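GH3 beta-N-acetylglucosaminidase (Paenibacillaceae, PDB 6K5J) hydrolyses beta-linked N-acetylhexosaminides, probably releasing terminal N-acetylglucosamine from the non-reducing end, as a family 3 glycoside hydrolase. Local coordinates at residues A[137-142]-A[147-152]; A[83-88]-A[180-185]; A[501-506]-A[526-531]; A[187-192]-A[205-210]. All coordinates share one frame; numbering follows the deposited sequence.

Four contacts illustrate how a family 3 hydrolase ties its loops together, two of them at a bound sugar. Following the chain from the N terminus, interaction 2 comes first: the loop 83-88, after strand 79-81, meets strand 178-184 and closes a long excursion. Nested inside it, interaction 1 folds 137-142 against 147-152 across only four residues. Interaction 4 follows in series, tying the turn 187-192 to helix 205-210, and touches interaction 1 through Asp139 and Asn142. Interaction 3 closes last, bringing 526-531 back to 501-506 around helix 507-517; it packs on interaction 1 at Val151 and on interaction 2 at Met88. No two loops cross. Interactions 1 and 2 share the bound sugar.

Interaction 1: residues A[137-142]-A[147-152]; sequences SLDINN and PVIGVR. With NAG (2-acetamido-2-deoxy-beta-D-glucopyranose), chain B.
Asn141 and Gly150 make the polar bond of this loop before helix 158-174: Gly150 N donates to Asn141 OD1 at 2.8 Å, bent at 142°, with the donor standing above the carbonyl plane. The side chain of Asn141 reaches it because CG lies anti to the backbone N (chi1 -157°), the amide passing alongside Ile149.

Van der Waals contacts gather on Ile149, whose carbons lie against side-chain oxygens. Its CB comes within 3.4 Å of Asn141 OD1, while CD1 approaches Asp139 OD2 to 3.5 Å as the two side chains cross at about a right angle. Ser137 CB rests on the Arg152 carbonyl.

Bonds inside each segment set the shape. Ser137 OG accepts from Asp139 N, an ST turn, and donates to Asp139 OD2 from above the carboxylate plane. Arg152, bent at chi3, sends NH1 to Val148 O at 2.9 Å.

The sugar is gripped by the same guanidinium. NH1 donates to NAG O7 at 2.8 Å and 158°, and NH2 adds weak bonds to O3 and O7. The bond to Val148 O and the NH2 salt bridge to Glu85 probably hold the guanidinium in place for the N-acetyl group.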
loop_
_atom_site.group_PDB
_atom_site.type_symbol
_atom_site.label_atom_id
_atom_site.label_comp_id
_atom_site.label_asym_id
_atom_site.label_seq_id
_atom_site.Cartn_x
_atom_site.Cartn_y
_atom_site.Cartn_z
ATOM N N SER A 137 -2.780 5.559 1.386
ATOM C CA SER A 137 -3.079 5.435 2.806
ATOM C C SER A 137 -2.921 6.789 3.490
ATOM O O SER A 137 -1.878 7.439 3.366
ATOM C CB SER A 137 -2.146 4.424 3.466
ATOM O OG SER A 137 -2.226 4.518 4.886
ATOM N N LEU A 138 -3.964 7.211 4.212
ATOM C CA LEU A 138 -3.893 8.333 5.134
ATOM C C LEU A 138 -3.838 7.861 6.579
ATOM O O LEU A 138 -4.125 8.639 7.498
ATOM C CB LEU A 138 -5.083 9.279 4.927
ATOM C CG LEU A 138 -5.156 9.950 3.551
ATOM C CD1 LEU A 138 -6.279 10.997 3.543
ATOM C CD2 LEU A 138 -3.811 10.592 3.188
ATOM N N ASP A 139 -3.494 6.596 6.796
ATOM C CA ASP A 139 -3.326 6.108 8.156
ATOM C C ASP A 139 -2.112 6.769 8.797
ATOM O O ASP A 139 -1.109 7.053 8.135
ATOM C CB ASP A 139 -3.191 4.587 8.163
ATOM C CG ASP A 139 -4.329 3.894 7.415
ATOM O OD1 ASP A 139 -5.508 4.086 7.795
ATOM O OD2 ASP A 139 -4.047 3.156 6.449
ATOM N N ILE A 140 -2.220 7.039 10.096
ATOM C CA ILE A 140 -1.179 7.717 10.862
ATOM C C ILE A 140 -0.576 6.677 11.796
ATOM O O ILE A 140 -1.222 6.251 12.765
ATOM C CB ILE A 140 -1.732 8.921 11.646
ATOM C CG1 ILE A 140 -2.354 9.953 10.702
ATOM C CG2 ILE A 140 -0.623 9.589 12.466
ATOM C CD1 ILE A 140 -3.384 10.878 11.388
ATOM N N ASN A 141 0.654 6.249 11.505
ATOM C CA ASN A 141 1.274 5.137 12.231
ATOM C C ASN A 141 1.920 5.663 13.512
ATOM O O ASN A 141 3.137 5.818 13.626
ATOM C CB ASN A 141 2.289 4.415 11.354
ATOM C CG ASN A 141 2.536 2.990 11.805
ATOM O OD1 ASN A 141 1.838 2.063 11.385
ATOM N ND2 ASN A 141 3.537 2.805 12.659
ATOM N N ASN A 142 1.062 5.969 14.485
ATOM C CA ASN A 142 1.483 6.435 15.803
ATOM C C ASN A 142 1.769 5.283 16.760
ATOM O O ASN A 142 2.142 5.528 17.911
ATOM C CB ASN A 142 0.403 7.328 16.411
ATOM C CG ASN A 142 -0.868 6.570 16.660
ATOM O OD1 ASN A 142 -1.481 6.066 15.726
ATOM N ND2 ASN A 142 -1.247 6.429 17.925
ATOM N N PRO A 147 1.011 -3.919 12.977
ATOM C CA PRO A 147 1.512 -5.005 12.127
ATOM C C PRO A 147 1.062 -4.945 10.677
ATOM O O PRO A 147 1.509 -5.781 9.885
ATOM C CB PRO A 147 0.922 -6.250 12.800
ATOM C CG PRO A 147 -0.433 -5.771 13.269
ATOM C CD PRO A 147 -0.186 -4.330 13.744
ATOM N N VAL A 148 0.196 -4.008 10.304
ATOM C CA VAL A 148 -0.342 -3.984 8.951
ATOM C C VAL A 148 -0.075 -2.670 8.218
ATOM O O VAL A 148 -0.021 -2.673 6.974
ATOM C CB VAL A 148 -1.855 -4.307 8.956
ATOM C CG1 VAL A 148 -2.626 -3.278 9.743
ATOM C CG2 VAL A 148 -2.408 -4.435 7.524
ATOM N N ILE A 149 0.141 -1.558 8.919
ATOM C CA ILE A 149 0.411 -0.285 8.252
ATOM C C ILE A 149 1.923 -0.082 8.145
ATOM O O ILE A 149 2.511 -0.345 7.091
ATOM C CB ILE A 149 -0.298 0.873 8.982
ATOM C CG1 ILE A 149 -1.799 0.579 9.098
ATOM C CG2 ILE A 149 -0.057 2.229 8.263
ATOM C CD1 ILE A 149 -2.527 0.320 7.743
ATOM N N GLY A 150 2.572 0.363 9.224
ATOM C CA GLY A 150 4.028 0.488 9.181
ATOM C C GLY A 150 4.449 1.501 8.131
ATOM O O GLY A 150 3.905 2.610 8.070
ATOM N N VAL A 151 5.377 1.114 7.240
ATOM C CA VAL A 151 5.900 2.065 6.246
ATOM C C VAL A 151 4.868 2.435 5.183
ATOM O O VAL A 151 5.137 3.271 4.311
ATOM C CB VAL A 151 7.172 1.535 5.555
ATOM C CG1 VAL A 151 8.298 1.301 6.574
ATOM C CG2 VAL A 151 6.869 0.266 4.751
ATOM N N ARG A 152 3.688 1.811 5.224
ATOM C CA ARG A 152 2.613 2.247 4.336
ATOM C C ARG A 152 2.021 3.593 4.740
ATOM O O ARG A 152 1.273 4.180 3.953
ATOM C CB ARG A 152 1.503 1.191 4.296
ATOM C CG ARG A 152 1.935 -0.126 3.687
ATOM C CD ARG A 152 0.908 -1.207 3.984
ATOM N NE ARG A 152 -0.304 -1.002 3.208
ATOM C CZ ARG A 152 -1.476 -1.573 3.471
ATOM N NH1 ARG A 152 -1.612 -2.365 4.521
ATOM N NH2 ARG A 152 -2.513 -1.354 2.673
HETATM C C1 NAG B . -6.971 -5.190 2.018
HETATM C C2 NAG B . -6.066 -3.989 2.392
HETATM C C3 NAG B . -6.336 -2.778 1.481
HETATM C C4 NAG B . -6.353 -3.180 0.012
HETATM C C5 NAG B . -7.350 -4.309 -0.183
HETATM C C6 NAG B . -7.453 -4.796 -1.612
HETATM C C7 NAG B . -5.299 -3.422 4.671
HETATM C C8 NAG B . -5.734 -3.029 6.056
HETATM N N2 NAG B . -6.281 -3.625 3.786
HETATM O O1 NAG B . -6.480 -6.316 2.664
HETATM O O3 NAG B . -5.340 -1.781 1.689
HETATM O O4 NAG B . -6.721 -2.070 -0.798
HETATM O O5 NAG B . -6.920 -5.423 0.605
HETATM O O6 NAG B . -6.279 -5.491 -2.010
HETATM O O7 NAG B . -4.113 -3.527 4.364
#

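Interaction 2: residues A[83-88]-A[180-185]; sequences DQEGGM and TVKHFP. With NAG (2-acetamido-2-deoxy-beta-D-glucopyranose), chain B.
Glu85 and Lys182 meet in a buried salt bridge: Lys182 NZ donates to Glu85 OE2 at 2.7 Å, arriving from above the carboxylate plane as the side chains cross at about a right angle. A long salt bridge runs from Lys182 NZ to Asp83 OD1, 3.6 Å. The same ammonium binds the sugar: Lys182 NZ donates to NAG O3 at 2.9 Å and weakly to O4, while NAG O4 donates to Asp83 OD1 at 2.6 Å. His183 NE2 meets NAG O3 at 2.7 Å, and the methyl C8 lies over one face of its ring.

Lys182 and His183 are the Lys-His pair familiar from family 3 enzymes, placed where strand 178-184 of the TIM-barrel domain turns a corner through a cis peptide. Lys182 CG lies over the opposite face of the imidazole, 3.7 Å above its centre.

Farther out, Lys182 NZ bonds to Phe134 O, Asp83 OD2 pairs with Arg91, and Glu85 OE2 also pairs with Arg152 NH2. An alanine in place of Glu85 would probably leave Lys182 and Arg152 without their shared countercharge and their ends less firmly placed beside the sugar. At the other ring nitrogen, His183 ND1 donates to Asp139 OD2, which probably fixes the ring's rotation.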
loop_
_atom_site.group_PDB
_atom_site.type_symbol
_atom_site.label_atom_id
_atom_site.label_comp_id
_atom_site.label_asym_id
_atom_site.label_seq_id
_atom_site.Cartn_x
_atom_site.Cartn_y
_atom_site.Cartn_z
ATOM N N ASP A 83 -3.764 -2.052 -6.041
ATOM C CA ASP A 83 -3.085 -1.544 -4.837
ATOM C C ASP A 83 -1.655 -1.132 -5.186
ATOM O O ASP A 83 -0.686 -1.798 -4.832
ATOM C CB ASP A 83 -3.057 -2.596 -3.731
ATOM C CG ASP A 83 -4.421 -3.003 -3.279
ATOM O OD1 ASP A 83 -5.227 -2.102 -2.952
ATOM O OD2 ASP A 83 -4.676 -4.228 -3.246
ATOM N N GLN A 84 -1.533 -0.022 -5.904
ATOM C CA GLN A 84 -0.216 0.494 -6.288
ATOM C C GLN A 84 0.133 1.696 -5.406
ATOM O O GLN A 84 0.123 2.855 -5.825
ATOM C CB GLN A 84 -0.198 0.829 -7.785
ATOM C CG GLN A 84 1.192 1.009 -8.378
ATOM C CD GLN A 84 1.886 -0.306 -8.725
ATOM O OE1 GLN A 84 1.573 -1.368 -8.179
ATOM N NE2 GLN A 84 2.846 -0.233 -9.631
ATOM N N GLU A 85 0.451 1.382 -4.136
ATOM C CA GLU A 85 0.712 2.419 -3.139
ATOM C C GLU A 85 2.080 3.058 -3.331
ATOM O O GLU A 85 2.241 4.256 -3.074
ATOM C CB GLU A 85 0.602 1.837 -1.715
ATOM C CG GLU A 85 -0.776 1.245 -1.406
ATOM C CD GLU A 85 -0.869 0.555 -0.049
ATOM O OE1 GLU A 85 -0.032 0.845 0.838
ATOM O OE2 GLU A 85 -1.796 -0.276 0.127
ATOM N N GLY A 86 3.052 2.297 -3.810
ATOM C CA GLY A 86 4.434 2.729 -3.878
ATOM C C GLY A 86 5.289 2.023 -2.837
ATOM O O GLY A 86 4.795 1.388 -1.902
ATOM N N GLY A 87 6.606 2.143 -3.016
ATOM C CA GLY A 87 7.533 1.532 -2.075
ATOM C C GLY A 87 7.332 0.046 -1.790
ATOM O O GLY A 87 7.621 -0.791 -2.640
ATOM N N MET A 88 6.833 -0.307 -0.604
ATOM C CA MET A 88 6.737 -1.719 -0.239
ATOM C C MET A 88 5.391 -2.352 -0.591
ATOM O O MET A 88 5.204 -3.547 -0.339
ATOM C CB MET A 88 7.037 -1.911 1.258
ATOM C CG MET A 88 8.479 -1.540 1.652
ATOM S SD MET A 88 9.745 -2.406 0.667
ATOM C CE MET A 88 9.591 -4.053 1.308
ATOM N N THR A 180 -8.123 6.798 -3.839
ATOM C CA THR A 180 -8.954 6.190 -2.800
ATOM C C THR A 180 -8.190 6.297 -1.487
ATOM O O THR A 180 -7.325 5.459 -1.206
ATOM C CB THR A 180 -9.280 4.725 -3.104
ATOM O OG1 THR A 180 -9.775 4.592 -4.435
ATOM C CG2 THR A 180 -10.345 4.184 -2.111
ATOM N N VAL A 181 -8.502 7.306 -0.672
ATOM C CA VAL A 181 -7.814 7.418 0.610
ATOM C C VAL A 181 -8.316 6.328 1.550
ATOM O O VAL A 181 -9.508 5.994 1.561
ATOM C CB VAL A 181 -7.983 8.830 1.202
ATOM C CG1 VAL A 181 -7.225 9.824 0.329
ATOM C CG2 VAL A 181 -9.462 9.225 1.317
ATOM N N LYS A 182 -7.402 5.763 2.347
ATOM C CA LYS A 182 -7.715 4.597 3.167
ATOM C C LYS A 182 -6.848 4.647 4.424
ATOM O O LYS A 182 -5.818 5.322 4.445
ATOM C CB LYS A 182 -7.504 3.300 2.355
ATOM C CG LYS A 182 -6.032 3.004 1.963
ATOM C CD LYS A 182 -5.958 1.778 1.017
ATOM C CE LYS A 182 -4.506 1.299 0.799
ATOM N NZ LYS A 182 -4.455 0.186 -0.230
ATOM N N HIS A 183 -7.266 3.966 5.497
ATOM C CA HIS A 183 -8.479 3.176 5.656
ATOM C C HIS A 183 -9.363 3.879 6.695
ATOM O O HIS A 183 -9.056 3.856 7.896
ATOM C CB HIS A 183 -8.149 1.752 6.137
ATOM C CG HIS A 183 -7.163 1.012 5.274
ATOM N ND1 HIS A 183 -5.801 1.225 5.340
ATOM C CD2 HIS A 183 -7.348 0.047 4.341
ATOM C CE1 HIS A 183 -5.189 0.421 4.488
ATOM N NE2 HIS A 183 -6.104 -0.303 3.865
ATOM N N PHE A 184 -10.454 4.482 6.236
ATOM C CA PHE A 184 -11.230 5.393 7.074
ATOM C C PHE A 184 -11.955 4.630 8.188
ATOM O O PHE A 184 -12.540 3.575 7.934
ATOM C CB PHE A 184 -12.241 6.154 6.205
ATOM C CG PHE A 184 -13.080 7.145 6.969
ATOM C CD1 PHE A 184 -14.289 6.762 7.534
ATOM C CD2 PHE A 184 -12.667 8.461 7.108
ATOM C CE1 PHE A 184 -15.067 7.673 8.248
ATOM C CE2 PHE A 184 -13.439 9.390 7.809
ATOM C CZ PHE A 184 -14.639 8.993 8.386
ATOM N N PRO A 185 -12.001 5.177 9.421
ATOM C CA PRO A 185 -11.485 6.492 9.829
ATOM C C PRO A 185 -10.036 6.505 10.325
ATOM O O PRO A 185 -9.635 7.482 10.949
ATOM C CB PRO A 185 -12.434 6.895 10.970
ATOM C CG PRO A 185 -12.808 5.586 11.604
ATOM C CD PRO A 185 -12.876 4.588 10.452
HETATM C C1 NAG B . -6.971 -5.190 2.018
HETATM C C2 NAG B . -6.066 -3.989 2.392
HETATM C C3 NAG B . -6.336 -2.778 1.481
HETATM C C4 NAG B . -6.353 -3.180 0.012
HETATM C C5 NAG B . -7.350 -4.309 -0.183
HETATM C C6 NAG B . -7.453 -4.796 -1.612
HETATM C C7 NAG B . -5.299 -3.422 4.671
HETATM C C8 NAG B . -5.734 -3.029 6.056
HETATM N N2 NAG B . -6.281 -3.625 3.786
HETATM O O1 NAG B . -6.480 -6.316 2.664
HETATM O O3 NAG B . -5.340 -1.781 1.689
HETATM O O4 NAG B . -6.721 -2.070 -0.798
HETATM O O5 NAG B . -6.920 -5.423 0.605
HETATM O O6 NAG B . -6.279 -5.491 -2.010
HETATM O O7 NAG B . -4.113 -3.527 4.364
#

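Interaction 3: residues A[501-506]-A[526-531]; sequences AAYENT and TLPAPL
Tyr503 packing against Leu527 and Pro528 is a small, mostly apolar contact, partly buried, that joins the loop after strand 499-501 to the chain returning beyond helix 507-517. It brings the end of strand 499-501, in the mixed sheet, against the loop that follows helix 507-517.

The phenol end does the touching. Pro528 CD lies 3.4 Å from Tyr503 OH and 3.8 Å from CE1, the tyrosine and proline side chains approaching from opposite directions. Leu527 comes in at the ring edge, close to the ring plane: its CD1 stands 4.0 Å from Tyr503 OH, and its CA is nearer still at 3.6 Å. Tyr503 sits at a positive phi (68°), and its chi1 of -47°, which sets CG opposite the carbonyl carbon, runs the ring out to meet 526-531. Ala501 CB, from the same segment, lies over one face of that ring, toward the rim, 3.6 Å above the plane.

Helix 102-108 adds Met103 to both Tyr503 and Pro528, so the contact also borders the barrel domain.

The Tyr503 hydroxyl spends its polarity elsewhere, on Thr374 OG1 of the neighbouring strand. Toward 526-531 it therefore presents only van der Waals contact: one side chain tied by a polar bond to the sheet and by carbon packing to the returning chain.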
loop_
_atom_site.group_PDB
_atom_site.type_symbol
_atom_site.label_atom_id
_atom_site.label_comp_id
_atom_site.label_asym_id
_atom_site.label_seq_id
_atom_site.Cartn_x
_atom_site.Cartn_y
_atom_site.Cartn_z
ATOM N N ALA A 501 17.609 4.236 8.774
ATOM C CA ALA A 501 16.317 3.821 8.240
ATOM C C ALA A 501 16.229 4.207 6.771
ATOM O O ALA A 501 16.471 5.366 6.410
ATOM C CB ALA A 501 15.146 4.441 9.023
ATOM N N ALA A 502 15.862 3.240 5.930
ATOM C CA ALA A 502 15.543 3.504 4.534
ATOM C C ALA A 502 14.067 3.338 4.204
ATOM O O ALA A 502 13.647 3.754 3.115
ATOM C CB ALA A 502 16.366 2.591 3.606
ATOM N N TYR A 503 13.279 2.725 5.089
ATOM C CA TYR A 503 11.821 2.600 5.006
ATOM C C TYR A 503 11.341 1.702 3.869
ATOM O O TYR A 503 10.119 1.563 3.675
ATOM C CB TYR A 503 11.139 3.979 4.893
ATOM C CG TYR A 503 11.674 4.967 5.906
ATOM C CD1 TYR A 503 11.229 4.946 7.222
ATOM C CD2 TYR A 503 12.659 5.896 5.559
ATOM C CE1 TYR A 503 11.724 5.834 8.164
ATOM C CE2 TYR A 503 13.166 6.783 6.497
ATOM C CZ TYR A 503 12.685 6.751 7.795
ATOM O OH TYR A 503 13.179 7.633 8.737
ATOM N N GLU A 504 12.244 1.089 3.109
ATOM C CA GLU A 504 11.881 0.242 1.976
ATOM C C GLU A 504 13.176 -0.321 1.403
ATOM O O GLU A 504 14.273 0.142 1.735
ATOM C CB GLU A 504 11.093 1.001 0.903
ATOM C CG GLU A 504 11.836 2.193 0.356
ATOM C CD GLU A 504 10.957 3.081 -0.489
ATOM O OE1 GLU A 504 9.751 3.218 -0.175
ATOM O OE2 GLU A 504 11.479 3.637 -1.474
ATOM N N ASN A 505 13.043 -1.337 0.543
ATOM C CA ASN A 505 14.188 -1.940 -0.134
ATOM C C ASN A 505 14.152 -1.700 -1.643
ATOM O O ASN A 505 14.649 -2.517 -2.423
ATOM C CB ASN A 505 14.278 -3.438 0.177
ATOM C CG ASN A 505 13.130 -4.239 -0.417
ATOM O OD1 ASN A 505 12.190 -3.683 -0.971
ATOM N ND2 ASN A 505 13.204 -5.564 -0.290
ATOM N N THR A 506 13.551 -0.587 -2.062
ATOM C CA THR A 506 13.441 -0.227 -3.468
ATOM C C THR A 506 14.811 0.060 -4.077
ATOM O O THR A 506 15.772 0.335 -3.354
ATOM C CB THR A 506 12.582 1.023 -3.618
ATOM O OG1 THR A 506 13.190 2.091 -2.876
ATOM C CG2 THR A 506 11.173 0.784 -3.098
ATOM N N THR A 526 14.399 12.708 8.224
ATOM C CA THR A 526 13.968 12.854 9.608
ATOM C C THR A 526 12.969 11.751 9.915
ATOM O O THR A 526 12.001 11.578 9.172
ATOM C CB THR A 526 13.327 14.231 9.828
ATOM O OG1 THR A 526 14.342 15.242 9.755
ATOM C CG2 THR A 526 12.642 14.302 11.186
ATOM N N LEU A 527 13.191 11.011 10.998
ATOM C CA LEU A 527 12.277 9.938 11.370
ATOM C C LEU A 527 10.841 10.464 11.457
ATOM O O LEU A 527 10.567 11.363 12.268
ATOM C CB LEU A 527 12.698 9.347 12.712
ATOM C CG LEU A 527 11.826 8.227 13.270
ATOM C CD1 LEU A 527 12.007 6.954 12.461
ATOM C CD2 LEU A 527 12.157 7.998 14.752
ATOM N N PRO A 528 9.916 9.971 10.631
ATOM C CA PRO A 528 8.582 10.580 10.553
ATOM C C PRO A 528 7.527 9.961 11.460
ATOM O O PRO A 528 6.396 10.458 11.474
ATOM C CB PRO A 528 8.216 10.358 9.080
ATOM C CG PRO A 528 8.819 9.001 8.787
ATOM C CD PRO A 528 10.117 8.959 9.574
ATOM N N ALA A 529 7.849 8.908 12.205
ATOM C CA ALA A 529 6.907 8.242 13.096
ATOM C C ALA A 529 7.635 7.845 14.366
ATOM O O ALA A 529 8.845 7.577 14.333
ATOM C CB ALA A 529 6.275 7.000 12.437
ATOM N N PRO A 530 6.942 7.793 15.503
ATOM C CA PRO A 530 7.635 7.670 16.787
ATOM C C PRO A 530 8.070 6.245 17.099
ATOM O O PRO A 530 7.433 5.262 16.707
ATOM C CB PRO A 530 6.591 8.154 17.797
ATOM C CG PRO A 530 5.267 7.797 17.158
ATOM C CD PRO A 530 5.493 8.049 15.679
ATOM N N LEU A 531 9.164 6.150 17.852
ATOM C CA LEU A 531 9.658 4.853 18.299
ATOM C C LEU A 531 8.849 4.296 19.462
ATOM O O LEU A 531 8.960 3.106 19.761
ATOM C CB LEU A 531 11.130 4.967 18.692
ATOM C CG LEU A 531 12.095 5.420 17.596
ATOM C CD1 LEU A 531 13.529 5.416 18.120
ATOM C CD2 LEU A 531 11.976 4.544 16.355
#

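Interaction 4: residues A[187-192]-A[205-210]; sequences HGDTGE and RERLDR
Asp189 and Arg207 carry the contact through one salt bridge: Arg207 NH2 donates to Asp189 OD1 at 2.9 Å and a nearly straight 163°. The oxygen lies in the guanidinium plane, yet the nitrogen stands well above the carboxylate plane, the two planes being 76° apart. This is a single-oxygen bond made from above the carboxylate, not a side-by-side ion pair. A water bridges the same partners, donating to Asp189 OD1 at 2.7 Å and accepting from Arg207 NH1 at 3.1 Å.

Each charge has a further partner: Asp189 OD2 bonds to His203, and Arg207 NH2 makes a salt bridge with Glu212. An alanine at the Asp189 position is likely to leave His203 and the bridging water without their acceptor, and Arg207 with Glu212 as its remaining countercharge.

Asp189 lies in a type I turn from His187 to Thr190, where His187 ND1 donates to Thr190 OG1. A chi1 of -177° swings the carboxylate away from its own backbone N and out toward helix 205-210. On that helix, Arg210 NE pairs with Glu206 OE2, while Arg207 CD packs 3.7 Å above one face of the Arg210 guanidinium.

Arg207 NH2 thus sits between the carboxylates of Asp189 and Glu212, while OD1 collects donors from Arg207, Asn142 and a water: a shared polar cluster, with little apolar burial, binds the turn to the helix.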
loop_
_atom_site.group_PDB
_atom_site.type_symbol
_atom_site.label_atom_id
_atom_site.label_comp_id
_atom_site.label_asym_id
_atom_site.label_seq_id
_atom_site.Cartn_x
_atom_site.Cartn_y
_atom_site.Cartn_z
ATOM N N HIS A 187 -6.481 3.510 10.432
ATOM C CA HIS A 187 -5.982 2.207 10.853
ATOM C C HIS A 187 -4.615 2.288 11.531
ATOM O O HIS A 187 -4.058 1.247 11.888
ATOM C CB HIS A 187 -5.908 1.281 9.619
ATOM C CG HIS A 187 -6.122 -0.180 9.902
ATOM N ND1 HIS A 187 -5.444 -0.867 10.892
ATOM C CD2 HIS A 187 -6.897 -1.102 9.272
ATOM C CE1 HIS A 187 -5.817 -2.136 10.881
ATOM N NE2 HIS A 187 -6.699 -2.306 9.912
ATOM N N GLY A 188 -4.068 3.491 11.733
ATOM C CA GLY A 188 -2.672 3.622 12.138
ATOM C C GLY A 188 -2.377 3.235 13.577
ATOM O O GLY A 188 -1.228 2.906 13.898
ATOM N N ASP A 189 -3.380 3.267 14.452
ATOM C CA ASP A 189 -3.179 3.000 15.874
ATOM C C ASP A 189 -3.262 1.516 16.220
ATOM O O ASP A 189 -2.819 1.126 17.308
ATOM C CB ASP A 189 -4.219 3.808 16.690
ATOM C CG ASP A 189 -4.049 3.672 18.207
ATOM O OD1 ASP A 189 -3.182 4.359 18.773
ATOM O OD2 ASP A 189 -4.813 2.904 18.834
ATOM N N THR A 190 -3.752 0.672 15.309
ATOM C CA THR A 190 -4.108 -0.700 15.661
ATOM C C THR A 190 -2.875 -1.528 15.980
ATOM O O THR A 190 -1.890 -1.509 15.236
ATOM C CB THR A 190 -4.881 -1.379 14.523
ATOM O OG1 THR A 190 -4.088 -1.381 13.324
ATOM C CG2 THR A 190 -6.219 -0.684 14.275
ATOM N N GLY A 191 -2.939 -2.276 17.081
ATOM C CA GLY A 191 -1.969 -3.326 17.323
ATOM C C GLY A 191 -2.306 -4.650 16.683
ATOM O O GLY A 191 -1.510 -5.593 16.749
ATOM N N GLU A 192 -3.472 -4.754 16.054
ATOM C CA GLU A 192 -3.906 -5.976 15.401
ATOM C C GLU A 192 -4.202 -5.712 13.932
ATOM O O GLU A 192 -4.479 -4.585 13.524
ATOM C CB GLU A 192 -5.140 -6.557 16.087
ATOM C CG GLU A 192 -4.855 -7.067 17.489
ATOM C CD GLU A 192 -6.014 -7.862 18.028
ATOM O OE1 GLU A 192 -6.981 -7.231 18.506
ATOM O OE2 GLU A 192 -5.964 -9.110 17.947
ATOM N N ARG A 205 -13.466 10.399 21.267
ATOM C CA ARG A 205 -13.708 11.186 20.068
ATOM C C ARG A 205 -12.713 12.338 19.930
ATOM O O ARG A 205 -12.286 12.659 18.816
ATOM C CB ARG A 205 -15.150 11.683 20.100
ATOM C CG ARG A 205 -15.633 12.327 18.863
ATOM C CD ARG A 205 -15.515 11.428 17.640
ATOM N NE ARG A 205 -15.660 12.300 16.489
ATOM C CZ ARG A 205 -16.812 12.535 15.876
ATOM N NH1 ARG A 205 -17.920 11.915 16.272
ATOM N NH2 ARG A 205 -16.844 13.379 14.861
ATOM N N GLU A 206 -12.322 12.977 21.044
ATOM C CA GLU A 206 -11.363 14.077 20.941
ATOM C C GLU A 206 -10.071 13.616 20.280
ATOM O O GLU A 206 -9.440 14.369 19.532
ATOM C CB GLU A 206 -11.059 14.686 22.316
ATOM C CG GLU A 206 -10.341 13.783 23.327
ATOM C CD GLU A 206 -8.810 13.712 23.147
ATOM O OE1 GLU A 206 -8.220 12.673 23.538
ATOM O OE2 GLU A 206 -8.199 14.669 22.606
ATOM N N ARG A 207 -9.653 12.385 20.556
ATOM C CA ARG A 207 -8.415 11.909 19.966
ATOM C C ARG A 207 -8.611 11.605 18.485
ATOM O O ARG A 207 -7.765 11.965 17.658
ATOM C CB ARG A 207 -7.915 10.698 20.755
ATOM C CG ARG A 207 -7.250 9.636 19.932
ATOM C CD ARG A 207 -5.885 10.031 19.395
ATOM N NE ARG A 207 -5.461 8.913 18.569
ATOM C CZ ARG A 207 -4.759 7.884 19.025
ATOM N NH1 ARG A 207 -4.342 7.870 20.288
ATOM N NH2 ARG A 207 -4.453 6.889 18.209
ATOM N N LEU A 208 -9.747 10.986 18.126
ATOM C CA LEU A 208 -10.023 10.720 16.718
ATOM C C LEU A 208 -10.114 12.017 15.922
ATOM O O LEU A 208 -9.646 12.084 14.781
ATOM C CB LEU A 208 -11.317 9.907 16.570
ATOM C CG LEU A 208 -11.367 8.540 17.266
ATOM C CD1 LEU A 208 -12.715 7.846 17.046
ATOM C CD2 LEU A 208 -10.210 7.643 16.794
ATOM N N ASP A 209 -10.712 13.062 16.510
ATOM C CA ASP A 209 -10.857 14.332 15.801
ATOM C C ASP A 209 -9.506 14.984 15.529
ATOM O O ASP A 209 -9.312 15.608 14.479
ATOM C CB ASP A 209 -11.728 15.304 16.603
ATOM C CG ASP A 209 -13.192 14.931 16.588
ATOM O OD1 ASP A 209 -13.607 14.148 15.715
ATOM O OD2 ASP A 209 -13.930 15.428 17.461
ATOM N N ARG A 210 -8.571 14.877 16.462
ATOM C CA ARG A 210 -7.306 15.575 16.290
ATOM C C ARG A 210 -6.256 14.740 15.574
ATOM O O ARG A 210 -5.279 15.301 15.063
ATOM C CB ARG A 210 -6.752 16.023 17.639
ATOM C CG ARG A 210 -6.147 14.925 18.463
ATOM C CD ARG A 210 -5.495 15.488 19.726
ATOM N NE ARG A 210 -5.652 14.558 20.835
ATOM C CZ ARG A 210 -4.823 13.554 21.088
ATOM N NH1 ARG A 210 -3.753 13.357 20.322
ATOM N NH2 ARG A 210 -5.063 12.749 22.113
HETATM O O HOH W 1 -2.423 5.609 21.059
#